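Local coordinates for crystal protein (PDB 2ZTB) that recognises cancer cells as a bacterial cytotoxin and probably perforates their membranes, in the manner of aerolysin-type beta-pore-forming toxins, at residues 29-34 and 201-206; 171-176 and 239-244; 176-181 and 231-236. All coordinates share one frame; numbering follows the deposited sequence.

Overall arrangement
The elongated chain, rich in long antiparallel strands, sets contact 1 far from contacts 2 and 3. Contact 1 lies near one end, where helix 20-31 meets the turn around strand 202-203. Contacts 2 and 3 lie on the other side of the chain's centre and belong to a single pairing, strand 168-199 with strand 223-247; their centres are about 19 Å apart and they share Ala-176. The chain runs 29-34, 171-181, 201-206, 231-236, 239-244, so contact 3 is nested inside contact 2 and contact 1 crosses both. Strand 168-199 leads toward strand 202-203, although the centres of contacts 1 and 2 are about 82 Å apart. Long strands thus link the two ends of this aerolysin-type toxin.

Contact 1: 29-34 and 201-206; sequences SIYGTN and KRVGPG
Tyr-31, the last residue of helix 20-31, and Thr-33 just beyond it pack the C-terminal end of the helix on a turn around Val-203, at the surface of the helix-containing end of this aerolysin-type toxin. Segment 201-206 begins at the corner the chain turns at Lys-201, just after strand 168-199, and leads toward strand 210-214. Gly-32 ends the helix with a positive phi of 87°. Val-203 is the buried residue between the two side chains, and its methyls divide the work. CG2 approaches Tyr-31 at CB, 3.8 Å away, and comes obliquely to the ring, while CG1 lies 3.7 Å from Thr-33 OG1. The tyrosine CG sits beside its own backbone N (chi1 -69°), which carries the ring along the turn and brings CD2 to 3.9 Å from Gly-204 CA, at the ring edge and in its plane. Beyond the turn the ring stacks on Trp-211, and its hydroxyl is hydrogen-bonded to Asn-213, fixing the far end of the side chain.

No direct hydrogen bond joins the segments; water does so instead. One molecule donates to Tyr-31 O and accepts from Gly-204 N, both at 2.7 Å. The extended Lys-201 chain passes obliquely across Thr-33, its CE 3.4 Å from Thr-33 OG1, and a second water links Lys-201 NZ at 3.0 Å to Thr-33 OG1 at 2.9 Å.

Contact 2: 171-176 and 239-244; sequences TIQLTA and QTIVQP
An antiparallel strand pair within the long beta sheet of the toxin joins Ile-172 to Val-242 and Leu-174 to Thr-240 as non-hydrogen-bonded pairs, with Gln-173 opposite Ile-241 and Thr-175 opposite Gln-239 as hydrogen-bonded ones. The short strand axes lie 161° apart. Gln-173 N reaches Ile-241 O at 2.8 Å, and Ile-241 N returns to Gln-173 O at 2.9 Å with an almost straight N-H...O of 172°. A further bond, from Gln-243 N to Thr-171 O at 3.0 Å, lies next to a water that spans Thr-171 N and Pro-244 O.

On the face of Gln-173 and Thr-175, the threonine methyl CG2 meets Ile-241 CG1 at 3.7 Å, the two side chains nearly perpendicular. Thr-175 OG1 occupies the cramped site between N and carbonyl carbon (chi1 75°) and lies 3.5 Å from Gln-239 CB. On the other face Ile-172 runs alongside Thr-240, CG2 to CG2 4.0 Å, and alongside Val-242.

That second face lies against other strands: Ile-172 touches Ile-100, Ile-102 and Val-162, and Thr-240 OG1 is hydrogen-bonded to Lys-158 NZ. On its other edge segment 171-176 is backbone hydrogen-bonded to strand 61-90, Ile-172 with Asp-86 and Leu-174 with Leu-83 and Ala-84.

Contact 3: 176-181 and 231-236; sequences AKIAKE and TNVSSF
The Phe-236 ring has Lys-177 CB over one face, 3.9 Å from the centroid and 24° off the normal, a CH-pi contact. At its edge, in plane, lie backbone atoms Ile-178 C and Ala-179 N, and Ala-179 CB approaches obliquely, 3.5 Å from Phe-236 CE2. The ring leans over the facing strand because CG stands between its own N and carbonyl carbon (chi1 67°). Lys-177 runs on past the ring, its NZ salt-bridged to Asp-237.

Asn-232 ND2 donates to a water 2.7 Å away; that water also lies within hydrogen-bonding distance of Glu-181 OE1 and Ser-234 OG, though it cannot serve every acceptor near it, while Asn-232 OD1 is taken by Ser-110.

These residues decorate one face of an antiparallel pair in which Lys-177, Ala-179 and Glu-181 each exchange two backbone hydrogen bonds with Phe-236, Ser-234 and Asn-232. On the opposite face Ile-178 CG2 meets Val-233 CG1 at 3.5 Å. In aerolysin-type toxins an amphipathic hairpin lies against the sheet before pore formation, and hairpin 126-142 probably has that role here: Glu-181 OE1 and OE2 accept from the backbone N of Gly-135 and Ile-134 at its turn, and Ile-134 touches Ala-179, Ser-234 and Phe-236.

Contact 1: 29-34 and 201-206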
ATOM      1  N   SER A  29     -18.297  30.557  17.060  1.00 55.90           N
ATOM      2  CA  SER A  29     -18.202  30.442  18.511  1.00 55.26           C
ATOM      3  C   SER A  29     -17.013  31.233  19.051  1.00 55.03           C
ATOM      4  O   SER A  29     -17.113  31.850  20.108  1.00 54.73           O
ATOM      5  CB  SER A  29     -18.012  28.990  18.910  1.00 55.45           C
ATOM      6  OG  SER A  29     -19.208  28.282  18.821  1.00 56.01           O
ATOM      7  N   ILE A  30     -15.877  31.178  18.344  1.00 54.29           N
ATOM      8  CA  ILE A  30     -14.656  31.807  18.831  1.00 53.10           C
ATOM      9  C   ILE A  30     -14.783  33.339  18.863  1.00 53.32           C
ATOM     10  O   ILE A  30     -14.339  33.987  19.815  1.00 52.88           O
ATOM     11  CB  ILE A  30     -13.398  31.355  18.032  1.00 53.19           C
ATOM     12  CG1 ILE A  30     -13.174  29.838  18.181  1.00 53.02           C
ATOM     13  CG2 ILE A  30     -12.159  32.126  18.504  1.00 51.81           C
ATOM     14  CD1 ILE A  30     -12.164  29.211  17.178  1.00 52.51           C
ATOM     15  N   TYR A  31     -15.394  33.906  17.828  1.00 53.21           N
ATOM     16  CA  TYR A  31     -15.366  35.351  17.623  1.00 53.38           C
ATOM     17  C   TYR A  31     -16.696  35.999  17.961  1.00 54.46           C
ATOM     18  O   TYR A  31     -16.758  37.218  18.144  1.00 54.80           O
ATOM     19  CB  TYR A  31     -14.853  35.704  16.205  1.00 52.64           C
ATOM     20  CG  TYR A  31     -13.376  35.364  16.070  1.00 51.23           C
ATOM     21  CD1 TYR A  31     -12.971  34.158  15.502  1.00 49.49           C
ATOM     22  CD2 TYR A  31     -12.396  36.199  16.611  1.00 50.30           C
ATOM     23  CE1 TYR A  31     -11.638  33.810  15.422  1.00 49.68           C
ATOM     24  CE2 TYR A  31     -11.043  35.857  16.545  1.00 49.39           C
ATOM     25  CZ  TYR A  31     -10.679  34.657  15.947  1.00 50.13           C
ATOM     26  OH  TYR A  31      -9.360  34.304  15.871  1.00 50.24           O
ATOM     27  N   GLY A  32     -17.741  35.178  18.087  1.00 55.11           N
ATOM     28  CA  GLY A  32     -19.060  35.650  18.529  1.00 56.14           C
ATOM     29  C   GLY A  32     -19.938  36.156  17.391  1.00 57.06           C
ATOM     30  O   GLY A  32     -21.019  36.675  17.626  1.00 57.73           O
ATOM     31  N   THR A  33     -19.460  36.011  16.155  1.00 57.16           N
ATOM     32  CA  THR A  33     -20.198  36.419  14.965  1.00 57.08           C
ATOM     33  C   THR A  33     -19.891  35.373  13.910  1.00 56.76           C
ATOM     34  O   THR A  33     -18.752  34.922  13.791  1.00 56.86           O
ATOM     35  CB  THR A  33     -19.763  37.844  14.471  1.00 57.26           C
ATOM     36  OG1 THR A  33     -20.065  38.813  15.484  1.00 59.20           O
ATOM     37  CG2 THR A  33     -20.469  38.255  13.173  1.00 55.81           C
ATOM     38  N   ASN A  34     -20.912  34.961  13.176  1.00 56.61           N
ATOM     39  CA  ASN A  34     -20.745  33.988  12.111  1.00 56.74           C
ATOM     40  C   ASN A  34     -19.924  34.654  10.992  1.00 56.74           C
ATOM     41  O   ASN A  34     -20.277  35.740  10.552  1.00 57.23           O
ATOM     42  CB  ASN A  34     -22.132  33.536  11.634  1.00 56.37           C
ATOM     43  CG  ASN A  34     -22.092  32.281  10.754  1.00 56.83           C
ATOM     44  OD1 ASN A  34     -21.203  31.421  10.877  1.00 56.15           O
ATOM     45  ND2 ASN A  34     -23.080  32.167   9.871  1.00 54.97           N
ATOM     46  N   LYS A 201     -18.401  42.235  10.334  1.00 57.80           N
ATOM     47  CA  LYS A 201     -17.934  43.384  11.109  1.00 57.98           C
ATOM     48  C   LYS A 201     -16.571  43.106  11.771  1.00 57.98           C
ATOM     49  O   LYS A 201     -16.045  41.999  11.680  1.00 58.39           O
ATOM     50  CB  LYS A 201     -18.982  43.775  12.151  1.00 57.97           C
ATOM     51  CG  LYS A 201     -19.329  42.671  13.114  1.00 59.47           C
ATOM     52  CD  LYS A 201     -20.502  43.073  13.931  1.00 62.01           C
ATOM     53  CE  LYS A 201     -20.690  42.158  15.088  1.00 65.68           C
ATOM     54  NZ  LYS A 201     -21.930  42.529  15.858  1.00 67.67           N
ATOM     55  N   ARG A 202     -15.996  44.110  12.425  1.00 57.80           N
ATOM     56  CA  ARG A 202     -14.754  43.910  13.175  1.00 57.81           C
ATOM     57  C   ARG A 202     -15.062  43.084  14.425  1.00 56.22           C
ATOM     58  O   ARG A 202     -15.979  43.404  15.159  1.00 56.27           O
ATOM     59  CB  ARG A 202     -14.105  45.248  13.547  1.00 57.33           C
ATOM     60  CG  ARG A 202     -13.434  45.978  12.383  1.00 59.53           C
ATOM     61  CD  ARG A 202     -12.656  47.206  12.895  1.00 60.57           C
ATOM     62  NE  ARG A 202     -12.095  48.055  11.832  1.00 67.35           N
ATOM     63  CZ  ARG A 202     -10.958  47.844  11.152  1.00 69.73           C
ATOM     64  NH1 ARG A 202     -10.193  46.772  11.363  1.00 70.10           N
ATOM     65  NH2 ARG A 202     -10.582  48.731  10.226  1.00 71.37           N
ATOM     66  N   VAL A 203     -14.310  42.003  14.626  1.00 54.90           N
ATOM     67  CA  VAL A 203     -14.461  41.123  15.790  1.00 53.37           C
ATOM     68  C   VAL A 203     -13.083  40.852  16.421  1.00 52.95           C
ATOM     69  O   VAL A 203     -12.046  41.193  15.840  1.00 52.07           O
ATOM     70  CB  VAL A 203     -15.110  39.728  15.412  1.00 53.92           C
ATOM     71  CG1 VAL A 203     -16.565  39.866  14.931  1.00 53.06           C
ATOM     72  CG2 VAL A 203     -14.252  38.976  14.387  1.00 51.29           C
ATOM     73  N   GLY A 204     -13.077  40.221  17.594  1.00 52.25           N
ATOM     74  CA  GLY A 204     -11.837  39.752  18.203  1.00 51.68           C
ATOM     75  C   GLY A 204     -11.034  40.861  18.853  1.00 51.71           C
ATOM     76  O   GLY A 204     -11.423  42.035  18.802  1.00 51.72           O
ATOM     77  N   PRO A 205      -9.913  40.497  19.495  1.00 51.54           N
ATOM     78  CA  PRO A 205      -9.061  41.479  20.155  1.00 51.44           C
ATOM     79  C   PRO A 205      -8.466  42.495  19.170  1.00 51.85           C
ATOM     80  O   PRO A 205      -7.754  42.121  18.238  1.00 52.51           O
ATOM     81  CB  PRO A 205      -7.962  40.626  20.796  1.00 51.59           C
ATOM     82  CG  PRO A 205      -8.454  39.217  20.761  1.00 51.19           C
ATOM     83  CD  PRO A 205      -9.418  39.114  19.646  1.00 51.21           C
ATOM     84  N   GLY A 206      -8.766  43.771  19.389  1.00 52.68           N
ATOM     85  CA  GLY A 206      -8.363  44.855  18.490  1.00 52.54           C
ATOM     86  C   GLY A 206      -9.413  45.240  17.452  1.00 52.53           C
ATOM     87  O   GLY A 206      -9.363  46.346  16.919  1.00 52.31           O
TER
HETATM   88  O   HOH W   1     -14.950  39.025  19.087  1.00 44.88           O
HETATM   89  O   HOH W   2     -22.791  39.647  15.839  1.00 52.93           O

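Contact 2: 171-176 and 239-244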
ATOM      1  N   THR A 171       6.965 -41.574 -14.038  1.00 55.89           N
ATOM      2  CA  THR A 171       6.717 -40.133 -13.935  1.00 55.13           C
ATOM      3  C   THR A 171       7.779 -39.404 -13.089  1.00 54.77           C
ATOM      4  O   THR A 171       8.206 -39.897 -12.034  1.00 54.84           O
ATOM      5  CB  THR A 171       5.295 -39.847 -13.364  1.00 55.04           C
ATOM      6  OG1 THR A 171       4.315 -40.450 -14.212  1.00 55.00           O
ATOM      7  CG2 THR A 171       5.006 -38.376 -13.311  1.00 53.64           C
ATOM      8  N   ILE A 172       8.197 -38.242 -13.583  1.00 53.82           N
ATOM      9  CA  ILE A 172       9.137 -37.356 -12.899  1.00 53.15           C
ATOM     10  C   ILE A 172       8.458 -36.001 -12.706  1.00 52.61           C
ATOM     11  O   ILE A 172       7.870 -35.468 -13.639  1.00 52.41           O
ATOM     12  CB  ILE A 172      10.450 -37.171 -13.711  1.00 53.18           C
ATOM     13  CG1 ILE A 172      11.163 -38.515 -13.916  1.00 54.17           C
ATOM     14  CG2 ILE A 172      11.383 -36.163 -13.046  1.00 52.21           C
ATOM     15  CD1 ILE A 172      10.943 -39.121 -15.281  1.00 54.99           C
ATOM     16  N   GLN A 173       8.523 -35.462 -11.490  1.00 51.92           N
ATOM     17  CA  GLN A 173       7.966 -34.147 -11.207  1.00 52.00           C
ATOM     18  C   GLN A 173       9.017 -33.173 -10.722  1.00 50.93           C
ATOM     19  O   GLN A 173       9.982 -33.564 -10.074  1.00 50.27           O
ATOM     20  CB  GLN A 173       6.829 -34.232 -10.174  1.00 51.98           C
ATOM     21  CG  GLN A 173       5.757 -35.290 -10.515  1.00 53.98           C
ATOM     22  CD  GLN A 173       4.809 -35.562  -9.361  1.00 54.18           C
ATOM     23  OE1 GLN A 173       5.229 -35.655  -8.209  1.00 57.46           O
ATOM     24  NE2 GLN A 173       3.522 -35.708  -9.669  1.00 55.87           N
ATOM     25  N   LEU A 174       8.817 -31.896 -11.054  1.00 50.42           N
ATOM     26  CA  LEU A 174       9.535 -30.816 -10.407  1.00 49.95           C
ATOM     27  C   LEU A 174       8.566 -30.167  -9.435  1.00 49.43           C
ATOM     28  O   LEU A 174       7.484 -29.724  -9.828  1.00 49.61           O
ATOM     29  CB  LEU A 174      10.062 -29.798 -11.424  1.00 50.02           C
ATOM     30  CG  LEU A 174      10.844 -28.592 -10.872  1.00 50.76           C
ATOM     31  CD1 LEU A 174      12.148 -29.005 -10.216  1.00 50.14           C
ATOM     32  CD2 LEU A 174      11.111 -27.603 -11.975  1.00 50.61           C
ATOM     33  N   THR A 175       8.939 -30.130  -8.161  1.00 48.97           N
ATOM     34  CA  THR A 175       8.049 -29.595  -7.145  1.00 48.50           C
ATOM     35  C   THR A 175       8.698 -28.450  -6.386  1.00 48.43           C
ATOM     36  O   THR A 175       9.913 -28.339  -6.353  1.00 47.82           O
ATOM     37  CB  THR A 175       7.602 -30.668  -6.140  1.00 48.81           C
ATOM     38  OG1 THR A 175       8.686 -30.972  -5.247  1.00 49.58           O
ATOM     39  CG2 THR A 175       7.130 -31.955  -6.869  1.00 47.86           C
ATOM     40  N   ALA A 176       7.866 -27.601  -5.780  1.00 48.49           N
ATOM     41  CA  ALA A 176       8.332 -26.493  -4.977  1.00 48.68           C
ATOM     42  C   ALA A 176       7.386 -26.206  -3.808  1.00 49.18           C
ATOM     43  O   ALA A 176       6.275 -26.733  -3.741  1.00 49.30           O
ATOM     44  CB  ALA A 176       8.513 -25.249  -5.848  1.00 48.31           C
ATOM     45  N   GLN A 239      12.413 -29.544  -5.725  1.00 47.89           N
ATOM     46  CA  GLN A 239      12.783 -30.956  -5.604  1.00 47.63           C
ATOM     47  C   GLN A 239      12.437 -31.682  -6.880  1.00 47.75           C
ATOM     48  O   GLN A 239      11.491 -31.327  -7.575  1.00 47.15           O
ATOM     49  CB  GLN A 239      12.063 -31.639  -4.436  1.00 47.28           C
ATOM     50  CG  GLN A 239      12.410 -31.134  -3.045  1.00 48.13           C
ATOM     51  CD  GLN A 239      13.768 -31.605  -2.557  1.00 51.28           C
ATOM     52  OE1 GLN A 239      14.451 -32.393  -3.217  1.00 54.59           O
ATOM     53  NE2 GLN A 239      14.164 -31.131  -1.390  1.00 52.47           N
ATOM     54  N   THR A 240      13.237 -32.695  -7.182  1.00 48.38           N
ATOM     55  CA  THR A 240      12.936 -33.663  -8.216  1.00 49.63           C
ATOM     56  C   THR A 240      12.330 -34.863  -7.508  1.00 49.66           C
ATOM     57  O   THR A 240      12.871 -35.345  -6.503  1.00 48.92           O
ATOM     58  CB  THR A 240      14.217 -34.071  -8.979  1.00 49.86           C
ATOM     59  OG1 THR A 240      14.816 -32.891  -9.514  1.00 52.50           O
ATOM     60  CG2 THR A 240      13.910 -35.011 -10.126  1.00 50.73           C
ATOM     61  N   ILE A 241      11.178 -35.300  -8.012  1.00 50.30           N
ATOM     62  CA  ILE A 241      10.512 -36.504  -7.517  1.00 50.52           C
ATOM     63  C   ILE A 241      10.395 -37.485  -8.666  1.00 51.02           C
ATOM     64  O   ILE A 241       9.707 -37.220  -9.654  1.00 50.40           O
ATOM     65  CB  ILE A 241       9.090 -36.227  -6.939  1.00 50.53           C
ATOM     66  CG1 ILE A 241       9.066 -34.982  -6.038  1.00 50.06           C
ATOM     67  CG2 ILE A 241       8.545 -37.469  -6.222  1.00 50.97           C
ATOM     68  CD1 ILE A 241       9.783 -35.123  -4.700  1.00 49.06           C
ATOM     69  N   VAL A 242      11.100 -38.606  -8.540  1.00 51.54           N
ATOM     70  CA  VAL A 242      10.948 -39.707  -9.467  1.00 52.56           C
ATOM     71  C   VAL A 242      10.061 -40.751  -8.789  1.00 53.63           C
ATOM     72  O   VAL A 242      10.450 -41.344  -7.775  1.00 53.41           O
ATOM     73  CB  VAL A 242      12.315 -40.338  -9.887  1.00 52.50           C
ATOM     74  CG1 VAL A 242      12.105 -41.363 -10.986  1.00 51.21           C
ATOM     75  CG2 VAL A 242      13.328 -39.250 -10.329  1.00 52.28           C
ATOM     76  N   GLN A 243       8.870 -40.961  -9.346  1.00 54.84           N
ATOM     77  CA  GLN A 243       7.915 -41.927  -8.791  1.00 56.30           C
ATOM     78  C   GLN A 243       8.177 -43.370  -9.250  1.00 56.79           C
ATOM     79  O   GLN A 243       8.822 -43.580 -10.283  1.00 56.69           O
ATOM     80  CB  GLN A 243       6.479 -41.484  -9.068  1.00 56.40           C
ATOM     81  CG  GLN A 243       6.003 -40.440  -8.079  1.00 58.47           C
ATOM     82  CD  GLN A 243       4.930 -39.551  -8.642  1.00 61.86           C
ATOM     83  OE1 GLN A 243       4.614 -38.497  -8.068  1.00 64.23           O
ATOM     84  NE2 GLN A 243       4.363 -39.954  -9.780  1.00 62.35           N
ATOM     85  N   PRO A 244       7.709 -44.367  -8.469  1.00 57.56           N
ATOM     86  CA  PRO A 244       7.962 -45.758  -8.853  1.00 58.61           C
ATOM     87  C   PRO A 244       7.414 -46.060 -10.243  1.00 59.35           C
ATOM     88  O   PRO A 244       6.353 -45.551 -10.610  1.00 59.57           O
ATOM     89  CB  PRO A 244       7.200 -46.569  -7.795  1.00 58.50           C
ATOM     90  CG  PRO A 244       7.049 -45.661  -6.641  1.00 58.11           C
ATOM     91  CD  PRO A 244       6.946 -44.277  -7.210  1.00 57.81           C
TER
HETATM   92  O   HOH W   3       5.536 -43.503 -12.342  1.00 55.47           O

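Contact 3: 176-181 and 231-236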
ATOM      1  N   ALA A 176       7.866 -27.601  -5.780  1.00 48.49           N
ATOM      2  CA  ALA A 176       8.332 -26.493  -4.977  1.00 48.68           C
ATOM      3  C   ALA A 176       7.386 -26.206  -3.808  1.00 49.18           C
ATOM      4  O   ALA A 176       6.275 -26.733  -3.741  1.00 49.30           O
ATOM      5  CB  ALA A 176       8.513 -25.249  -5.848  1.00 48.31           C
ATOM      6  N   LYS A 177       7.863 -25.405  -2.861  1.00 49.55           N
ATOM      7  CA  LYS A 177       6.997 -24.795  -1.870  1.00 49.69           C
ATOM      8  C   LYS A 177       6.703 -23.363  -2.326  1.00 50.57           C
ATOM      9  O   LYS A 177       7.502 -22.747  -3.043  1.00 50.11           O
ATOM     10  CB  LYS A 177       7.636 -24.797  -0.480  1.00 49.12           C
ATOM     11  CG  LYS A 177       7.912 -26.179   0.104  1.00 48.40           C
ATOM     12  CD  LYS A 177       8.471 -26.058   1.511  1.00 48.39           C
ATOM     13  CE  LYS A 177       8.747 -27.412   2.138  1.00 48.91           C
ATOM     14  NZ  LYS A 177       9.999 -28.081   1.644  1.00 51.01           N
ATOM     15  N   ILE A 178       5.547 -22.847  -1.922  1.00 51.54           N
ATOM     16  CA  ILE A 178       5.216 -21.459  -2.149  1.00 52.71           C
ATOM     17  C   ILE A 178       5.162 -20.753  -0.799  1.00 53.16           C
ATOM     18  O   ILE A 178       4.537 -21.245   0.145  1.00 53.24           O
ATOM     19  CB  ILE A 178       3.886 -21.303  -2.914  1.00 52.88           C
ATOM     20  CG1 ILE A 178       3.975 -21.969  -4.295  1.00 53.10           C
ATOM     21  CG2 ILE A 178       3.508 -19.828  -3.054  1.00 52.93           C
ATOM     22  CD1 ILE A 178       2.617 -21.991  -5.042  1.00 53.55           C
ATOM     23  N   ALA A 179       5.852 -19.617  -0.717  1.00 53.61           N
ATOM     24  CA  ALA A 179       5.806 -18.754   0.460  1.00 54.18           C
ATOM     25  C   ALA A 179       4.980 -17.513   0.151  1.00 54.83           C
ATOM     26  O   ALA A 179       5.282 -16.785  -0.804  1.00 55.15           O
ATOM     27  CB  ALA A 179       7.209 -18.352   0.897  1.00 53.33           C
ATOM     28  N   LYS A 180       3.925 -17.301   0.937  1.00 55.07           N
ATOM     29  CA  LYS A 180       3.256 -16.015   0.969  1.00 55.94           C
ATOM     30  C   LYS A 180       3.798 -15.274   2.185  1.00 55.21           C
ATOM     31  O   LYS A 180       3.485 -15.604   3.341  1.00 55.19           O
ATOM     32  CB  LYS A 180       1.726 -16.150   1.032  1.00 56.45           C
ATOM     33  CG  LYS A 180       1.018 -14.791   1.204  1.00 60.01           C
ATOM     34  CD  LYS A 180      -0.266 -14.889   2.065  1.00 65.63           C
ATOM     35  CE  LYS A 180      -0.535 -13.545   2.751  1.00 68.35           C
ATOM     36  NZ  LYS A 180      -1.952 -13.379   3.228  1.00 71.67           N
ATOM     37  N   GLU A 181       4.646 -14.297   1.913  1.00 54.75           N
ATOM     38  CA  GLU A 181       5.229 -13.485   2.971  1.00 54.37           C
ATOM     39  C   GLU A 181       4.566 -12.121   2.969  1.00 54.67           C
ATOM     40  O   GLU A 181       4.218 -11.583   1.908  1.00 54.13           O
ATOM     41  CB  GLU A 181       6.729 -13.339   2.776  1.00 54.10           C
ATOM     42  CG  GLU A 181       7.509 -14.648   2.889  1.00 53.05           C
ATOM     43  CD  GLU A 181       8.963 -14.444   2.565  1.00 51.86           C
ATOM     44  OE1 GLU A 181       9.260 -14.159   1.391  1.00 50.92           O
ATOM     45  OE2 GLU A 181       9.808 -14.536   3.487  1.00 52.74           O
ATOM     46  N   THR A 231       2.984  -7.679   0.432  1.00 62.24           N
ATOM     47  CA  THR A 231       3.030  -9.128   0.230  1.00 62.72           C
ATOM     48  C   THR A 231       4.030  -9.527  -0.879  1.00 63.04           C
ATOM     49  O   THR A 231       4.303  -8.749  -1.810  1.00 63.64           O
ATOM     50  CB  THR A 231       1.651  -9.684  -0.084  1.00 62.60           C
ATOM     51  OG1 THR A 231       0.758  -9.362   0.987  1.00 64.76           O
ATOM     52  CG2 THR A 231       1.677 -11.197  -0.224  1.00 63.56           C
ATOM     53  N   ASN A 232       4.628 -10.710  -0.722  1.00 62.36           N
ATOM     54  CA  ASN A 232       5.495 -11.304  -1.735  1.00 61.50           C
ATOM     55  C   ASN A 232       5.125 -12.779  -1.813  1.00 60.50           C
ATOM     56  O   ASN A 232       4.986 -13.436  -0.778  1.00 60.33           O
ATOM     57  CB  ASN A 232       6.983 -11.081  -1.410  1.00 61.34           C
ATOM     58  CG  ASN A 232       7.916 -11.442  -2.584  1.00 62.12           C
ATOM     59  OD1 ASN A 232       8.285 -10.587  -3.381  1.00 61.40           O
ATOM     60  ND2 ASN A 232       8.284 -12.719  -2.691  1.00 63.49           N
ATOM     61  N   VAL A 233       4.870 -13.264  -3.029  1.00 59.34           N
ATOM     62  CA  VAL A 233       4.612 -14.699  -3.271  1.00 58.25           C
ATOM     63  C   VAL A 233       5.737 -15.243  -4.158  1.00 57.78           C
ATOM     64  O   VAL A 233       5.995 -14.730  -5.254  1.00 57.42           O
ATOM     65  CB  VAL A 233       3.179 -14.988  -3.831  1.00 58.63           C
ATOM     66  CG1 VAL A 233       2.903 -16.496  -3.931  1.00 58.13           C
ATOM     67  CG2 VAL A 233       2.099 -14.357  -2.928  1.00 58.10           C
ATOM     68  N   SER A 234       6.463 -16.230  -3.637  1.00 57.20           N
ATOM     69  CA  SER A 234       7.583 -16.829  -4.372  1.00 56.53           C
ATOM     70  C   SER A 234       7.691 -18.328  -4.109  1.00 55.61           C
ATOM     71  O   SER A 234       7.122 -18.857  -3.142  1.00 55.69           O
ATOM     72  CB  SER A 234       8.900 -16.111  -4.062  1.00 56.85           C
ATOM     73  OG  SER A 234       9.260 -16.250  -2.696  1.00 58.10           O
ATOM     74  N   SER A 235       8.388 -19.012  -5.006  1.00 54.15           N
ATOM     75  CA  SER A 235       8.573 -20.443  -4.887  1.00 52.77           C
ATOM     76  C   SER A 235       9.989 -20.685  -4.388  1.00 51.33           C
ATOM     77  O   SER A 235      10.884 -19.891  -4.660  1.00 50.94           O
ATOM     78  CB  SER A 235       8.321 -21.147  -6.220  1.00 52.41           C
ATOM     79  OG  SER A 235       9.262 -20.713  -7.173  1.00 54.16           O
ATOM     80  N   PHE A 236      10.152 -21.761  -3.620  1.00 50.02           N
ATOM     81  CA  PHE A 236      11.428 -22.171  -3.039  1.00 48.54           C
ATOM     82  C   PHE A 236      11.403 -23.679  -2.756  1.00 48.28           C
ATOM     83  O   PHE A 236      10.371 -24.328  -2.917  1.00 48.55           O
ATOM     84  CB  PHE A 236      11.743 -21.349  -1.769  1.00 48.11           C
ATOM     85  CG  PHE A 236      10.810 -21.607  -0.606  1.00 47.05           C
ATOM     86  CD1 PHE A 236      11.285 -22.202   0.555  1.00 45.77           C
ATOM     87  CD2 PHE A 236       9.462 -21.241  -0.663  1.00 47.41           C
ATOM     88  CE1 PHE A 236      10.441 -22.446   1.640  1.00 45.18           C
ATOM     89  CE2 PHE A 236       8.609 -21.478   0.429  1.00 46.37           C
ATOM     90  CZ  PHE A 236       9.114 -22.086   1.578  1.00 46.19           C
TER
HETATM   91  O   HOH W   4       8.013 -14.738  -0.907  1.00 45.19           O